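Local coordinates for uncharacterized protein, DUF633, LMOf2365_1472 (Listeria monocytogenes str. 4b F2365, PDB 3GNL) that is of unknown function but probably methylates N1 of adenine 22 in tRNA, as a methyltransferase with a Rossmann-like fold, at residues 101-104 against 105-109; 201-204 against 205-209. All coordinates share one frame; numbering follows the deposited sequence.

Interaction 1: residues 101-104 against 105-109; sequences GTLI and RTILE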
loop_
_atom_site.group_PDB
_atom_site.type_symbol
_atom_site.label_atom_id
_atom_site.label_comp_id
_atom_site.label_asym_id
_atom_site.label_seq_id
_atom_site.Cartn_x
_atom_site.Cartn_y
_atom_site.Cartn_z
ATOM N N GLY A 101 6.474 -1.111 2.496
ATOM C CA GLY A 101 6.008 0.182 3.054
ATOM C C GLY A 101 7.080 1.229 3.178
ATOM O O GLY A 101 6.793 2.392 2.939
ATOM N N THR A 102 8.297 0.852 3.606
ATOM C CA THR A 102 9.397 1.805 3.751
ATOM C C THR A 102 9.780 2.387 2.378
ATOM O O THR A 102 9.971 3.597 2.254
ATOM C CB THR A 102 10.618 1.169 4.471
ATOM O OG1 THR A 102 10.158 0.570 5.683
ATOM C CG2 THR A 102 11.638 2.210 4.828
ATOM N N LEU A 103 9.851 1.522 1.363
ATOM C CA LEU A 103 10.219 1.924 -0.008
ATOM C C LEU A 103 9.176 2.882 -0.569
ATOM O O LEU A 103 9.530 3.882 -1.206
ATOM C CB LEU A 103 10.356 0.735 -0.969
ATOM C CG LEU A 103 10.775 1.092 -2.423
ATOM C CD1 LEU A 103 11.950 2.132 -2.536
ATOM C CD2 LEU A 103 11.102 -0.149 -3.239
ATOM N N ILE A 104 7.904 2.547 -0.351
ATOM C CA ILE A 104 6.806 3.407 -0.787
ATOM C C ILE A 104 6.864 4.747 -0.098
ATOM O O ILE A 104 6.693 5.781 -0.732
ATOM C CB ILE A 104 5.383 2.764 -0.570
ATOM C CG1 ILE A 104 5.228 1.500 -1.421
ATOM C CG2 ILE A 104 4.278 3.776 -0.931
ATOM C CD1 ILE A 104 3.911 0.740 -1.262
ATOM N N ARG A 105 7.126 4.731 1.204
ATOM C CA ARG A 105 7.235 5.960 1.961
ATOM C C ARG A 105 8.345 6.816 1.353
ATOM O O ARG A 105 8.148 8.032 1.156
ATOM C CB ARG A 105 7.534 5.680 3.452
ATOM C CG ARG A 105 7.461 6.985 4.288
ATOM C CD ARG A 105 7.431 6.679 5.795
ATOM N NE ARG A 105 7.271 7.911 6.560
ATOM C CZ ARG A 105 7.019 7.978 7.872
ATOM N NH1 ARG A 105 6.935 6.875 8.616
ATOM N NH2 ARG A 105 6.873 9.173 8.447
ATOM N N THR A 106 9.499 6.190 1.093
ATOM C CA THR A 106 10.690 6.878 0.513
ATOM C C THR A 106 10.317 7.503 -0.836
ATOM O O THR A 106 10.630 8.676 -1.087
ATOM C CB THR A 106 11.887 5.923 0.404
ATOM O OG1 THR A 106 12.232 5.502 1.733
ATOM C CG2 THR A 106 13.121 6.597 -0.238
ATOM N N ILE A 107 9.580 6.744 -1.647
ATOM C CA ILE A 107 9.121 7.221 -2.951
ATOM C C ILE A 107 8.259 8.471 -2.784
ATOM O O ILE A 107 8.417 9.449 -3.543
ATOM C CB ILE A 107 8.377 6.105 -3.724
ATOM C CG1 ILE A 107 9.406 5.104 -4.247
ATOM C CG2 ILE A 107 7.528 6.707 -4.886
ATOM C CD1 ILE A 107 8.789 3.866 -4.807
ATOM N N LEU A 108 7.332 8.443 -1.836
ATOM C CA LEU A 108 6.457 9.587 -1.545
ATOM C C LEU A 108 7.190 10.817 -1.006
ATOM O O LEU A 108 6.849 11.954 -1.380
ATOM C CB LEU A 108 5.329 9.201 -0.575
ATOM C CG LEU A 108 4.320 8.197 -1.141
ATOM C CD1 LEU A 108 3.404 7.699 -0.030
ATOM C CD2 LEU A 108 3.459 8.811 -2.295
ATOM N N GLU A 109 8.175 10.591 -0.140
ATOM C CA GLU A 109 8.973 11.684 0.430
ATOM C C GLU A 109 9.945 12.281 -0.588
ATOM O O GLU A 109 9.926 13.496 -0.803
ATOM C CB GLU A 109 9.672 11.233 1.717
ATOM C CG GLU A 109 8.670 10.875 2.816
ATOM C CD GLU A 109 9.300 10.256 4.063
ATOM O OE1 GLU A 109 10.430 9.721 3.965
ATOM O OE2 GLU A 109 8.619 10.275 5.121
#
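Ile104 and Leu108 meet one turn apart on helix 101-110, the crossover helix of a beta-alpha-beta unit that runs from strand 93-99 to strand 120-125 in a Rossmann-like sheet. The two side chains lie alongside each other, heading the same way, and Ile104 CG2 comes to 4.1 Å from Leu108 CD1. Ile104 has CG2 anti to its own nitrogen (CG1 at chi1 -63°), which turns that methyl toward the following turn. Beneath them Leu108 N donates to Ile104 O at 3.0 Å, and the same i to i+4 bonding ties Arg105 to Gly101, Thr106 to Thr102 and Ile107 to Leu103. On another side of the helix Leu103 slants across Ile107, touching it lightly, CG to CD1 at 4.2 Å. Thr106 folds its hydroxyl back over the preceding turn, with OG1 3.0 Å from Thr102 O.

Around this first shell, Ile104 and Leu108 both press on Ile96 of strand 93-99; on strand 120-125 Ile104 touches Pro125, and Leu108 touches Leu121 and Leu123, so this face of the helix is seated on the sheet. Helix 129-139 packs alongside: Arg105 stretches toward it, its NH1 forming a salt bridge with Glu134 and a hydrogen bond with Gln131 and its NH2 a weak hydrogen bond with Gln138, while Trp135 lies against Arg105 and Leu108. Within its own helix, Arg105 NE donates to Glu109 OE2 at 3.1 Å in a salt bridge that meets the oxygen from above the carboxylate plane, 47° out of it.

Interaction 2: residues 201-204 against 205-209; sequences QNII and QTISN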
loop_
_atom_site.group_PDB
_atom_site.type_symbol
_atom_site.label_atom_id
_atom_site.label_comp_id
_atom_site.label_asym_id
_atom_site.label_seq_id
_atom_site.Cartn_x
_atom_site.Cartn_y
_atom_site.Cartn_z
ATOM N N GLN A 201 3.487 -14.016 21.294
ATOM C CA GLN A 201 3.420 -14.649 22.629
ATOM C C GLN A 201 4.365 -15.813 22.643
ATOM O O GLN A 201 5.075 -16.011 23.646
ATOM C CB GLN A 201 2.018 -15.175 22.933
ATOM C CG GLN A 201 0.953 -14.100 22.984
ATOM C CD GLN A 201 -0.484 -14.628 23.028
ATOM O OE1 GLN A 201 -0.754 -15.833 22.860
ATOM N NE2 GLN A 201 -1.423 -13.713 23.238
ATOM N N ASN A 202 4.407 -16.564 21.543
ATOM C CA ASN A 202 5.329 -17.701 21.516
ATOM C C ASN A 202 6.786 -17.256 21.600
ATOM O O ASN A 202 7.616 -17.910 22.258
ATOM C CB ASN A 202 5.100 -18.577 20.283
ATOM C CG ASN A 202 3.737 -19.285 20.285
ATOM O OD1 ASN A 202 3.094 -19.416 21.314
ATOM N ND2 ASN A 202 3.330 -19.755 19.120
ATOM N N ILE A 203 7.119 -16.137 20.947
ATOM C CA ILE A 203 8.481 -15.648 20.955
ATOM C C ILE A 203 8.828 -15.242 22.379
ATOM O O ILE A 203 9.942 -15.502 22.827
ATOM C CB ILE A 203 8.686 -14.448 20.000
ATOM C CG1 ILE A 203 8.493 -14.915 18.551
ATOM C CG2 ILE A 203 10.111 -13.823 20.144
ATOM C CD1 ILE A 203 8.383 -13.724 17.600
ATOM N N ILE A 204 7.933 -14.534 23.053
ATOM C CA ILE A 204 8.233 -14.172 24.452
ATOM C C ILE A 204 8.579 -15.386 25.294
ATOM O O ILE A 204 9.570 -15.337 26.051
ATOM C CB ILE A 204 7.075 -13.413 25.104
ATOM C CG1 ILE A 204 6.988 -12.024 24.471
ATOM C CG2 ILE A 204 7.321 -13.243 26.612
ATOM C CD1 ILE A 204 5.742 -11.302 24.814
ATOM N N GLN A 205 7.791 -16.437 25.157
ATOM C CA GLN A 205 8.033 -17.659 25.949
ATOM C C GLN A 205 9.412 -18.242 25.602
ATOM O O GLN A 205 10.213 -18.551 26.489
ATOM C CB GLN A 205 6.882 -18.648 25.789
ATOM C CG GLN A 205 7.262 -20.111 26.215
ATOM C CD GLN A 205 6.278 -20.826 27.133
ATOM O OE1 GLN A 205 6.540 -20.998 28.342
ATOM N NE2 GLN A 205 5.176 -21.295 26.570
ATOM N N THR A 206 9.756 -18.295 24.315
ATOM C CA THR A 206 11.042 -18.836 23.867
ATOM C C THR A 206 12.202 -18.037 24.463
ATOM O O THR A 206 13.182 -18.616 24.957
ATOM C CB THR A 206 11.123 -18.843 22.349
ATOM O OG1 THR A 206 10.156 -19.773 21.863
ATOM C CG2 THR A 206 12.507 -19.213 21.872
ATOM N N ILE A 207 12.092 -16.712 24.468
ATOM C CA ILE A 207 13.191 -15.918 24.991
ATOM C C ILE A 207 13.303 -16.051 26.512
ATOM O O ILE A 207 14.424 -16.173 27.033
ATOM C CB ILE A 207 13.007 -14.433 24.628
ATOM C CG1 ILE A 207 13.130 -14.276 23.109
ATOM C CG2 ILE A 207 14.077 -13.551 25.360
ATOM C CD1 ILE A 207 12.681 -12.887 22.650
ATOM N N SER A 208 12.147 -16.043 27.173
ATOM C CA SER A 208 12.040 -15.987 28.629
ATOM C C SER A 208 12.580 -17.249 29.228
ATOM O O SER A 208 13.105 -17.223 30.353
ATOM C CB SER A 208 10.576 -15.827 29.042
ATOM O OG SER A 208 10.098 -14.543 28.673
ATOM N N ASN A 209 12.481 -18.339 28.479
ATOM C CA ASN A 209 12.953 -19.623 28.978
ATOM C C ASN A 209 14.376 -19.973 28.566
ATOM O O ASN A 209 14.816 -21.087 28.787
ATOM C CB ASN A 209 11.976 -20.753 28.630
ATOM C CG ASN A 209 10.562 -20.526 29.214
ATOM O OD1 ASN A 209 10.401 -20.121 30.368
ATOM N ND2 ASN A 209 9.541 -20.812 28.417
#
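Ile203 and Ile207 stand side by side on helix 187-208, both pointing the same way, with Ile203 CG2 resting 3.7 Å from Ile207 CD1. The contact follows from a shared rotamer one turn apart: each isoleucine has CG2 anti to its own nitrogen and CG1 beside it, so that CG2 of Ile203 points forward along the helix and meets CD1 of Ile207, which reaches back. The backbone bond from Ile207 N to Ile203 O links the same two residues.

Ile204 and Ser208 make a different pairing. Ser208 has OG anti to its carbonyl carbon (chi1 -69°), which folds the hydroxyl back over the previous turn, where it donates to Ile204 O at 2.8 Å. Ser208 N bonds to the same oxygen at 2.9 Å, so two donors grip one carbonyl; OG comes from above the carbonyl plane, 43° out of it, and at 3.7 Å it also brushes Ile204 CG2. Thr206 repeats the scheme two residues earlier. Its OG1 donates to Asn202 O at 3.2 Å, and its N reaches that oxygen from the opposite face of the carbonyl plane.

At the end of the helix the Gln205 side chain brings OE1 within 3.0 Å of Asn209 ND2, which donates to it. The hydrogen-bonded oxygen lies in the plane of the Asn209 amide, but ND2 approaches the Gln205 carbonyl from well to the side, at a C=O...N angle of 103°.

Ile203, Ile204 and Ser208 also touch Leu224, Ile228 and Ile221 of helix 215-235, respectively. The arrangement is that of the last turns of an alpha helix in a helical hairpin, with serine and threonine hydroxyls bonded back to i-4 carbonyls just before the chain leaves the helix at Asn209.

Both contacts join successive turns of a single helix, but the helices belong to different parts of the fold. Interaction 1 is partly buried, its centre about 10 Å from the centre of the chain, on a crossover helix laid against the central sheet; interaction 2 sits at the surface, its centre about 31 Å from the centre of the chain, near the end of a long helix paired with helix 215-235. The centres of interactions 1 and 2 are about 33 Å apart, and the two do not touch. The chemistry follows the setting: 101-109 combines aliphatic packing onto strands with a charged network reaching helix 129-139, whereas 201-209 relies on isoleucines, hydroxyls turned back to the backbone and an uncharged amide pair.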